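Local coordinates for protein acyl-CoA dehydrogenase (Bacillus subtilis, PDB 5LNX) that is an FAD-dependent acyl-CoA dehydrogenase that oxidises 2,3-saturated acyl-CoA substrates to 2,3-dehydroacyl-CoA, passing the electrons to an acceptor, at residues Gln5-Met10 and Asp63-Ile68; Gly150-Ile155 and Thr208-Asp213; Ile244-Leu249 and His295-Ala300. All blocks are in the same frame, centred on the assembly; numbering follows the deposited sequence.

Contact 1: residues Gln5-Met10 and Asp63-Ile68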
loop_
_atom_site.group_PDB
_atom_site.type_symbol
_atom_site.label_atom_id
_atom_site.label_comp_id
_atom_site.label_asym_id
_atom_site.label_seq_id
_atom_site.Cartn_x
_atom_site.Cartn_y
_atom_site.Cartn_z
ATOM N N GLN D 5 8.548 33.541 7.212
ATOM C CA GLN D 5 8.281 34.788 7.925
ATOM C C GLN D 5 8.266 35.989 6.980
ATOM O O GLN D 5 9.243 36.185 6.274
ATOM C CB GLN D 5 9.363 35.019 8.967
ATOM N N GLU D 6 7.222 36.822 6.996
ATOM C CA GLU D 6 6.101 36.661 7.937
ATOM C C GLU D 6 4.758 37.358 7.479
ATOM O O GLU D 6 4.717 38.600 7.451
ATOM C CB GLU D 6 6.613 37.106 9.343
ATOM C CG GLU D 6 5.632 36.974 10.483
ATOM C CD GLU D 6 4.556 38.026 10.435
ATOM O OE1 GLU D 6 4.812 39.179 10.033
ATOM O OE2 GLU D 6 3.427 37.699 10.797
ATOM N N GLN D 7 3.657 36.651 7.071
ATOM C CA GLN D 7 3.285 35.176 7.128
ATOM C C GLN D 7 2.936 34.346 8.401
ATOM O O GLN D 7 2.580 33.153 8.290
ATOM C CB GLN D 7 4.395 34.226 6.640
ATOM C CG GLN D 7 5.000 34.717 5.343
ATOM C CD GLN D 7 5.943 33.727 4.682
ATOM O OE1 GLN D 7 6.538 32.882 5.348
ATOM N NE2 GLN D 7 6.131 33.869 3.378
ATOM N N VAL D 8 3.019 34.943 9.591
ATOM C CA VAL D 8 2.645 34.227 10.833
ATOM C C VAL D 8 1.327 34.994 11.089
ATOM O O VAL D 8 0.352 34.412 11.583
ATOM C CB VAL D 8 3.599 34.333 12.062
ATOM C CG1 VAL D 8 2.846 33.980 13.343
ATOM C CG2 VAL D 8 4.787 33.393 11.914
ATOM N N MET D 9 1.312 36.277 10.721
ATOM C CA MET D 9 0.115 37.138 10.817
ATOM C C MET D 9 -0.994 36.719 9.845
ATOM O O MET D 9 -2.173 36.693 10.216
ATOM C CB MET D 9 0.440 38.652 10.664
ATOM C CG MET D 9 0.844 39.305 11.976
ATOM S SD MET D 9 1.497 40.967 11.777
ATOM C CE MET D 9 2.480 41.088 13.270
ATOM N N MET D 10 -0.612 36.385 8.613
ATOM C CA MET D 10 -1.568 35.917 7.605
ATOM C C MET D 10 -2.241 34.671 8.152
ATOM O O MET D 10 -3.459 34.624 8.272
ATOM C CB MET D 10 -0.883 35.612 6.259
ATOM C CG MET D 10 -1.857 35.289 5.127
ATOM S SD MET D 10 -2.609 36.775 4.408
ATOM C CE MET D 10 -4.286 36.210 4.210
ATOM N N ASP D 63 3.195 37.544 -0.571
ATOM C CA ASP D 63 3.946 36.569 -1.350
ATOM C C ASP D 63 3.182 35.246 -1.490
ATOM O O ASP D 63 2.049 35.091 -1.027
ATOM C CB ASP D 63 5.360 36.357 -0.765
ATOM C CG ASP D 63 5.356 35.543 0.543
ATOM O OD1 ASP D 63 6.351 34.824 0.802
ATOM O OD2 ASP D 63 4.352 35.579 1.289
ATOM N N VAL D 64 3.815 34.294 -2.152
ATOM C CA VAL D 64 3.132 33.089 -2.594
ATOM C C VAL D 64 3.014 32.054 -1.456
ATOM O O VAL D 64 2.056 31.285 -1.399
ATOM C CB VAL D 64 3.791 32.565 -3.872
ATOM C CG1 VAL D 64 5.179 32.098 -3.590
ATOM C CG2 VAL D 64 2.981 31.487 -4.579
ATOM N N VAL D 65 3.987 32.028 -0.557
ATOM C CA VAL D 65 3.876 31.207 0.665
ATOM C C VAL D 65 2.650 31.625 1.501
ATOM O O VAL D 65 1.798 30.808 1.812
ATOM C CB VAL D 65 5.151 31.298 1.520
ATOM C CG1 VAL D 65 4.941 30.691 2.911
ATOM C CG2 VAL D 65 6.301 30.605 0.807
ATOM N N SER D 66 2.540 32.919 1.786
ATOM C CA SER D 66 1.369 33.470 2.474
ATOM C C SER D 66 0.039 33.084 1.809
ATOM O O SER D 66 -0.959 32.803 2.479
ATOM C CB SER D 66 1.467 34.983 2.524
ATOM O OG SER D 66 2.659 35.404 3.155
ATOM N N TYR D 67 0.042 33.108 0.481
ATOM C CA TYR D 67 -1.136 32.801 -0.308
ATOM C C TYR D 67 -1.503 31.325 -0.191
ATOM O O TYR D 67 -2.663 30.969 -0.016
ATOM C CB TYR D 67 -0.882 33.173 -1.779
ATOM C CG TYR D 67 -1.771 32.433 -2.763
ATOM C CD1 TYR D 67 -3.136 32.668 -2.804
ATOM C CD2 TYR D 67 -1.237 31.492 -3.622
ATOM C CE1 TYR D 67 -3.949 31.999 -3.695
ATOM C CE2 TYR D 67 -2.035 30.803 -4.508
ATOM C CZ TYR D 67 -3.393 31.070 -4.554
ATOM O OH TYR D 67 -4.194 30.376 -5.441
ATOM N N ILE D 68 -0.517 30.481 -0.405
ATOM C CA ILE D 68 -0.693 29.026 -0.343
ATOM C C ILE D 68 -1.065 28.642 1.067
ATOM O O ILE D 68 -1.912 27.785 1.298
ATOM C CB ILE D 68 0.602 28.295 -0.702
ATOM C CG1 ILE D 68 0.582 27.843 -2.155
ATOM C CG2 ILE D 68 0.581 26.830 -0.281
ATOM C CD1 ILE D 68 0.705 28.677 -3.413
#
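The side chain of Gln7 reaches across to Asp63, the N-cap residue of helix 64-77, so that the start of the chain is tied to a helix beginning in the all-helical N-terminal domain of the acyl-CoA dehydrogenase fold. The close-packed part centres on this one glutamine. Its CG lies anti to the carbonyl carbon (chi1 -46°) and the chain runs on extended, which carries the amide over the first turn of the helix. There Gln7 NE2 gives Asp63 OD2 a weak hydrogen bond of 3.2 Å, with amide and carboxylate nearly coplanar. Gln7 CD also rests on Val65 CG1 at 3.7 Å, the two side chains crossing at about a right angle, while Gln7 CG lies 3.3 Å from Ser66 OG. Farther along, Met10 covers the backbone of the same turn, its CG 3.7 Å from Ser66 O; the side chain also touches Leu48 and Ile51.

Away from this patch the contact is loose. Gln5, Glu6, Val8 and Met9 are exposed and make no contact with residues 63-68. Glu6 turns back on its own segment, where OE2 accepts from Val8 N at 3.0 Å.

On the packed side, Asp63 OD2 has a further donor besides Gln7 NE2: it takes the capping bond from Ser66 N, 3.3 Å long and arriving from above the carboxylate plane.

Contact 2: residues Gly150-Ile155 and Thr208-Asp213. With FAD (flavin-adenine dinucleotide), chain S.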
loop_
_atom_site.group_PDB
_atom_site.type_symbol
_atom_site.label_atom_id
_atom_site.label_comp_id
_atom_site.label_asym_id
_atom_site.label_seq_id
_atom_site.Cartn_x
_atom_site.Cartn_y
_atom_site.Cartn_z
ATOM N N GLY D 150 -17.162 26.498 -29.794
ATOM C CA GLY D 150 -16.895 25.241 -29.098
ATOM C C GLY D 150 -17.396 25.225 -27.658
ATOM O O GLY D 150 -18.179 26.080 -27.236
ATOM N N SER D 151 -16.926 24.245 -26.897
ATOM C CA SER D 151 -17.445 24.009 -25.543
ATOM C C SER D 151 -16.362 23.661 -24.538
ATOM O O SER D 151 -15.382 22.980 -24.849
ATOM C CB SER D 151 -18.482 22.885 -25.550
ATOM O OG SER D 151 -17.851 21.624 -25.500
ATOM N N LYS D 152 -16.563 24.132 -23.316
ATOM C CA LYS D 152 -15.728 23.713 -22.190
ATOM C C LYS D 152 -16.526 22.829 -21.269
ATOM O O LYS D 152 -17.751 22.899 -21.241
ATOM C CB LYS D 152 -15.136 24.919 -21.446
ATOM C CG LYS D 152 -14.299 25.823 -22.334
ATOM C CD LYS D 152 -13.114 25.071 -22.917
ATOM C CE LYS D 152 -12.358 25.866 -23.962
ATOM N NZ LYS D 152 -10.984 25.308 -24.116
ATOM N N ILE D 153 -15.814 22.008 -20.508
ATOM C CA ILE D 153 -16.426 21.174 -19.459
ATOM C C ILE D 153 -15.716 21.289 -18.100
ATOM O O ILE D 153 -14.586 21.795 -17.998
ATOM C CB ILE D 153 -16.482 19.661 -19.842
ATOM C CG1 ILE D 153 -15.125 19.128 -20.297
ATOM C CG2 ILE D 153 -17.507 19.389 -20.929
ATOM C CD1 ILE D 153 -15.014 17.614 -20.249
ATOM N N PHE D 154 -16.453 20.898 -17.058
ATOM C CA PHE D 154 -15.966 20.803 -15.671
ATOM C C PHE D 154 -15.329 22.092 -15.181
ATOM O O PHE D 154 -14.222 22.052 -14.663
ATOM C CB PHE D 154 -14.911 19.705 -15.558
ATOM C CG PHE D 154 -15.391 18.332 -15.935
ATOM C CD1 PHE D 154 -16.629 17.892 -15.558
ATOM C CD2 PHE D 154 -14.553 17.464 -16.619
ATOM C CE1 PHE D 154 -17.060 16.625 -15.899
ATOM C CE2 PHE D 154 -14.965 16.198 -16.964
ATOM C CZ PHE D 154 -16.221 15.768 -16.597
ATOM N N ILE D 155 -15.994 23.229 -15.353
ATOM C CA ILE D 155 -15.357 24.541 -15.097
ATOM C C ILE D 155 -15.679 25.079 -13.708
ATOM O O ILE D 155 -16.811 25.470 -13.407
ATOM C CB ILE D 155 -15.742 25.596 -16.148
ATOM C CG1 ILE D 155 -15.400 25.107 -17.563
ATOM C CG2 ILE D 155 -15.030 26.903 -15.869
ATOM C CD1 ILE D 155 -13.961 24.681 -17.736
ATOM N N THR D 208 -19.349 23.874 -13.932
ATOM C CA THR D 208 -20.273 23.900 -15.100
ATOM C C THR D 208 -19.625 23.693 -16.448
ATOM O O THR D 208 -18.405 23.804 -16.622
ATOM C CB THR D 208 -21.075 25.210 -15.228
ATOM O OG1 THR D 208 -20.286 26.183 -15.917
ATOM C CG2 THR D 208 -21.480 25.751 -13.851
ATOM N N GLU D 209 -20.494 23.381 -17.394
ATOM C CA GLU D 209 -20.187 23.434 -18.826
ATOM C C GLU D 209 -20.260 24.877 -19.325
ATOM O O GLU D 209 -20.998 25.704 -18.785
ATOM C CB GLU D 209 -21.191 22.564 -19.594
ATOM C CG GLU D 209 -21.125 22.664 -21.107
ATOM C CD GLU D 209 -22.434 22.263 -21.759
ATOM O OE1 GLU D 209 -23.421 23.044 -21.705
ATOM O OE2 GLU D 209 -22.463 21.163 -22.343
ATOM N N LEU D 210 -19.487 25.165 -20.361
ATOM C CA LEU D 210 -19.574 26.439 -21.075
ATOM C C LEU D 210 -19.796 26.210 -22.553
ATOM O O LEU D 210 -19.066 25.460 -23.191
ATOM C CB LEU D 210 -18.296 27.261 -20.886
ATOM C CG LEU D 210 -17.894 27.524 -19.434
ATOM C CD1 LEU D 210 -16.555 28.245 -19.379
ATOM C CD2 LEU D 210 -18.964 28.332 -18.713
ATOM N N ILE D 211 -20.780 26.897 -23.105
ATOM C CA ILE D 211 -21.051 26.832 -24.544
ATOM C C ILE D 211 -20.611 28.132 -25.210
ATOM O O ILE D 211 -20.930 29.223 -24.737
ATOM C CB ILE D 211 -22.520 26.453 -24.852
ATOM C CG1 ILE D 211 -22.771 24.992 -24.457
ATOM C CG2 ILE D 211 -22.844 26.623 -26.336
ATOM C CD1 ILE D 211 -24.191 24.477 -24.603
ATOM N N PHE D 212 -19.777 27.989 -26.239
ATOM C CA PHE D 212 -19.295 29.120 -27.044
ATOM C C PHE D 212 -19.902 29.048 -28.431
ATOM O O PHE D 212 -19.513 28.210 -29.251
ATOM C CB PHE D 212 -17.759 29.158 -27.169
ATOM C CG PHE D 212 -17.055 29.561 -25.904
ATOM C CD1 PHE D 212 -16.805 30.899 -25.624
ATOM C CD2 PHE D 212 -16.611 28.590 -25.006
ATOM C CE1 PHE D 212 -16.132 31.262 -24.471
ATOM C CE2 PHE D 212 -15.937 28.949 -23.857
ATOM C CZ PHE D 212 -15.707 30.285 -23.581
ATOM N N ASP D 213 -20.836 29.954 -28.681
ATOM C CA ASP D 213 -21.538 30.030 -29.965
ATOM C C ASP D 213 -21.295 31.392 -30.647
ATOM O O ASP D 213 -21.822 32.416 -30.222
ATOM C CB ASP D 213 -23.029 29.811 -29.755
ATOM C CG ASP D 213 -23.765 29.546 -31.045
ATOM O OD1 ASP D 213 -23.169 29.724 -32.114
ATOM O OD2 ASP D 213 -24.935 29.109 -30.995
HETATM P PA FAD S . -8.899 11.928 -18.800
HETATM O O1A FAD S . -7.804 12.982 -18.760
HETATM O O2A FAD S . -9.446 11.346 -20.061
HETATM O O5B FAD S . -8.289 10.703 -17.952
HETATM C C5B FAD S . -9.002 9.538 -17.563
HETATM C C4B FAD S . -8.032 8.727 -16.707
HETATM O O4B FAD S . -7.032 8.262 -17.581
HETATM C C3B FAD S . -7.350 9.562 -15.635
HETATM O O3B FAD S . -7.082 8.784 -14.461
HETATM C C2B FAD S . -6.034 9.951 -16.245
HETATM O O2B FAD S . -5.001 9.900 -15.276
HETATM C C1B FAD S . -5.797 8.839 -17.216
HETATM N N9A FAD S . -5.048 9.177 -18.418
HETATM C C8A FAD S . -5.504 9.657 -19.596
HETATM N N7A FAD S . -4.473 9.737 -20.493
HETATM C C5A FAD S . -3.349 9.310 -19.859
HETATM C C6A FAD S . -1.932 9.098 -20.169
HETATM N N6A FAD S . -1.422 9.397 -21.373
HETATM N N1A FAD S . -1.138 8.572 -19.211
HETATM C C2A FAD S . -1.560 8.227 -17.985
HETATM N N3A FAD S . -2.838 8.396 -17.635
HETATM C C4A FAD S . -3.750 8.906 -18.504
HETATM N N1 FAD S . -10.863 21.984 -15.971
HETATM C C2 FAD S . -10.515 23.270 -16.213
HETATM O O2 FAD S . -10.057 23.538 -17.331
HETATM N N3 FAD S . -10.629 24.264 -15.306
HETATM C C4 FAD S . -11.117 24.042 -14.079
HETATM O O4 FAD S . -11.229 24.969 -13.238
HETATM C C4X FAD S . -11.538 22.667 -13.748
HETATM N N5 FAD S . -12.043 22.375 -12.530
HETATM C C5X FAD S . -12.448 21.118 -12.237
HETATM C C6 FAD S . -13.029 20.906 -11.013
HETATM C C7 FAD S . -13.432 19.652 -10.626
HETATM C C7M FAD S . -13.946 19.529 -9.214
HETATM C C8 FAD S . -13.291 18.524 -11.586
HETATM C C8M FAD S . -13.708 17.115 -11.259
HETATM C C9 FAD S . -12.747 18.746 -12.827
HETATM C C9A FAD S . -12.316 20.008 -13.214
HETATM N N10 FAD S . -11.799 20.288 -14.521
HETATM C C10 FAD S . -11.381 21.614 -14.790
HETATM C "C1'" FAD S . -11.578 19.223 -15.511
HETATM C "C2'" FAD S . -10.326 18.415 -15.098
HETATM O "O2'" FAD S . -9.095 19.160 -15.139
HETATM C "C3'" FAD S . -10.214 17.141 -15.924
HETATM O "O3'" FAD S . -11.146 16.195 -15.402
HETATM C "C4'" FAD S . -8.793 16.597 -15.920
HETATM O "O4'" FAD S . -7.940 17.504 -16.639
HETATM C "C5'" FAD S . -8.696 15.167 -16.508
HETATM O "O5'" FAD S . -9.286 14.961 -17.793
HETATM P P FAD S . -10.591 14.012 -18.046
HETATM O O1P FAD S . -10.961 13.979 -19.518
HETATM O O2P FAD S . -11.659 14.387 -17.056
HETATM O O3P FAD S . -10.132 12.469 -17.898
#
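Gly150 and Phe212 exchange backbone hydrogen bonds in both directions, as do Lys152 and Leu210 and, farther along, Ile155 and Thr208. In the first pair Gly150 N lies 3.0 Å from Phe212 O, and the return bond from Phe212 N to Gly150 O is shorter, at 2.7 Å. In the second, Lys152 N reaches Leu210 O at 2.8 Å. Between these pairs Ser151 faces Ile211 in a non-hydrogen-bonded pair, where Ser151 CA makes a CA-H...O contact of 3.2 Å with Leu210 O.

Strand segments 151-153 and 208-212 run antiparallel, at 172°, and belong to the beta domain in the middle of the acyl-CoA dehydrogenase fold. A beta bulge lies between Lys152 and Ile155: the register slips by one residue, and Phe154 is turned away from strand 207-212.

Apolar packing gathers on the sheet face carrying Lys152, Ile155, Leu210 and Phe212. Ile155 CG1 touches Leu210 CD1 at 3.8 Å, the side chains crossing at about a right angle. Lys152 lays its aliphatic part beside the edge of the Phe212 ring, CG 3.8 Å from CE2. A bend at chi2 (-61°) then takes the amine away from strand 207-212 to a salt bridge with Glu125 and hydrogen bonds to the carbonyl oxygens of Leu123 and Phe167. The Phe212 ring also meets that of Phe191, the planes at about 45°.

Cofactor contacts come from the bulge. Phe154 CD2 lies 3.6 Å from FAD C1', and Tyr339 of the second subunit meets the Phe154 ring edge-to-face. On the next residue, Ile155 CD1 approaches FAD C2 at 4.0 Å.

Contact 3: residues Ile244-Leu249 and His295-Ala300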
loop_
_atom_site.group_PDB
_atom_site.type_symbol
_atom_site.label_atom_id
_atom_site.label_comp_id
_atom_site.label_asym_id
_atom_site.label_seq_id
_atom_site.Cartn_x
_atom_site.Cartn_y
_atom_site.Cartn_z
ATOM N N ILE D 244 -3.595 23.066 -5.062
ATOM C CA ILE D 244 -4.388 21.802 -4.929
ATOM C C ILE D 244 -3.777 20.882 -3.868
ATOM O O ILE D 244 -4.496 20.200 -3.148
ATOM C CB ILE D 244 -4.450 21.020 -6.232
ATOM C CG1 ILE D 244 -5.155 21.842 -7.313
ATOM C CG2 ILE D 244 -5.168 19.699 -6.031
ATOM C CD1 ILE D 244 -6.563 22.278 -6.953
ATOM N N ALA D 245 -2.457 20.935 -3.748
ATOM C CA ALA D 245 -1.729 20.130 -2.788
ATOM C C ALA D 245 -2.027 20.612 -1.359
ATOM O O ALA D 245 -2.264 19.813 -0.444
ATOM C CB ALA D 245 -0.236 20.218 -3.058
ATOM N N ALA D 246 -1.950 21.931 -1.202
ATOM C CA ALA D 246 -2.365 22.637 0.010
ATOM C C ALA D 246 -3.813 22.345 0.391
ATOM O O ALA D 246 -4.153 22.226 1.571
ATOM C CB ALA D 246 -2.172 24.136 -0.182
ATOM N N GLN D 247 -4.674 22.240 -0.607
ATOM C CA GLN D 247 -6.066 21.816 -0.384
ATOM C C GLN D 247 -6.094 20.416 0.204
ATOM O O GLN D 247 -6.738 20.172 1.229
ATOM C CB GLN D 247 -6.868 21.831 -1.689
ATOM C CG GLN D 247 -8.360 21.608 -1.511
ATOM C CD GLN D 247 -9.090 21.299 -2.818
ATOM O OE1 GLN D 247 -8.473 21.125 -3.874
ATOM N NE2 GLN D 247 -10.417 21.240 -2.747
ATOM N N ALA D 248 -5.354 19.516 -0.439
ATOM C CA ALA D 248 -5.251 18.108 0.006
ATOM C C ALA D 248 -4.675 17.981 1.424
ATOM O O ALA D 248 -5.001 17.053 2.161
ATOM C CB ALA D 248 -4.379 17.322 -0.953
ATOM N N LEU D 249 -3.780 18.909 1.749
ATOM C CA LEU D 249 -3.111 18.976 3.031
ATOM C C LEU D 249 -4.135 19.321 4.121
ATOM O O LEU D 249 -4.346 18.557 5.073
ATOM C CB LEU D 249 -2.002 20.038 2.976
ATOM C CG LEU D 249 -1.158 20.251 4.241
ATOM C CD1 LEU D 249 -0.498 18.954 4.709
ATOM C CD2 LEU D 249 -0.107 21.323 4.001
ATOM N N HIS D 295 5.793 19.692 3.956
ATOM C CA HIS D 295 7.121 20.190 3.514
ATOM C C HIS D 295 7.251 20.198 1.995
ATOM O O HIS D 295 7.916 21.057 1.418
ATOM C CB HIS D 295 8.262 19.315 4.052
ATOM C CG HIS D 295 8.298 19.170 5.537
ATOM N ND1 HIS D 295 7.924 20.162 6.412
ATOM C CD2 HIS D 295 8.659 18.113 6.296
ATOM C CE1 HIS D 295 8.034 19.709 7.648
ATOM N NE2 HIS D 295 8.486 18.470 7.603
ATOM N N LEU D 296 6.644 19.210 1.359
ATOM C CA LEU D 296 6.592 19.167 -0.105
ATOM C C LEU D 296 5.901 20.417 -0.641
ATOM O O LEU D 296 6.396 21.055 -1.567
ATOM C CB LEU D 296 5.823 17.940 -0.594
ATOM C CG LEU D 296 6.518 16.596 -0.471
ATOM C CD1 LEU D 296 5.563 15.503 -0.910
ATOM C CD2 LEU D 296 7.786 16.537 -1.294
ATOM N N VAL D 297 4.767 20.741 -0.026
ATOM C CA VAL D 297 3.949 21.891 -0.411
ATOM C C VAL D 297 4.708 23.205 -0.263
ATOM O O VAL D 297 4.862 23.963 -1.216
ATOM C CB VAL D 297 2.662 21.986 0.445
ATOM C CG1 VAL D 297 1.928 23.298 0.185
ATOM C CG2 VAL D 297 1.742 20.811 0.167
ATOM N N TYR D 298 5.186 23.457 0.944
ATOM C CA TYR D 298 5.811 24.747 1.279
ATOM C C TYR D 298 7.177 24.988 0.658
ATOM O O TYR D 298 7.535 26.131 0.398
ATOM C CB TYR D 298 5.848 24.947 2.801
ATOM C CG TYR D 298 4.461 25.264 3.309
ATOM C CD1 TYR D 298 3.846 26.475 2.982
ATOM C CD2 TYR D 298 3.722 24.320 4.022
ATOM C CE1 TYR D 298 2.536 26.746 3.363
ATOM C CE2 TYR D 298 2.424 24.581 4.417
ATOM C CZ TYR D 298 1.834 25.793 4.089
ATOM O OH TYR D 298 0.568 26.085 4.514
ATOM N N HIS D 299 7.937 23.924 0.438
ATOM C CA HIS D 299 9.207 24.035 -0.270
ATOM C C HIS D 299 8.971 24.325 -1.767
ATOM O O HIS D 299 9.696 25.106 -2.391
ATOM C CB HIS D 299 10.044 22.766 -0.109
ATOM C CG HIS D 299 11.297 22.765 -0.926
ATOM N ND1 HIS D 299 12.277 23.721 -0.780
ATOM C CD2 HIS D 299 11.728 21.933 -1.906
ATOM C CE1 HIS D 299 13.260 23.479 -1.629
ATOM N NE2 HIS D 299 12.955 22.398 -2.323
ATOM N N ALA D 300 7.958 23.674 -2.325
ATOM C CA ALA D 300 7.508 23.937 -3.695
ATOM C C ALA D 300 7.114 25.402 -3.881
ATOM O O ALA D 300 7.424 26.024 -4.908
ATOM C CB ALA D 300 6.337 23.038 -4.048
#
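Val297 sets its two methyls against Ala245 and Ala246, joining helices 229-265 and 277-305 of the C-terminal helical bundle of the acyl-CoA dehydrogenase fold. The first shell is wholly apolar. Val297 CG2 lies 3.8 Å from Ala245 CB, and the other branch, CG1, stands 4.2 Å from Ala246 CB. With CG1 anti to the backbone N (chi1 171°), one valine thus serves neighbouring alanines through different methyls. One turn on from Ala245, Leu249 reaches over with CD2, 4.3 Å from Val297 CG2; the same methyl lies 4.1 Å from Tyr298 CE2, the two side chains crossing at about a right angle. Ala246 and Val297 have the nearest CA atoms, 6.4 Å apart. Segments 244-249 and 295-300 run roughly antiparallel, at a crossing angle of -150°, with their axes 9.6 Å apart.

Outside this shell, Ala317 of helix 311-326 covers Ala245. At the far side of helix 277-305 the rings pair crosswise with the third subunit, His295 meeting its His299 and His299 its His295. The Tyr298 ring that borders Leu249 is anchored at its other end by a hydrogen bond between Tyr298 OH and His72 ND1.

Contacts 1 and 3 adjoin, their centres about 14 Å apart. The residue joining them is Ile68, whose CG2 packs on Val297 CG1 at 3.8 Å and on Ala246 CB at 3.9 Å, so helix 64-77 of the N-terminal domain lies against the C-terminal bundle. Contact 2 stands apart in the beta domain: its centre is about 35 Å from that of contact 1 and about 29 Å from that of contact 3, with nearest atoms about 15 and 11 Å away. It alone of the three borders the flavin. Contact 3 is linked to the cofactor pocket indirectly, through Gln247, which hydrogen-bonds the pocket residue Tyr360.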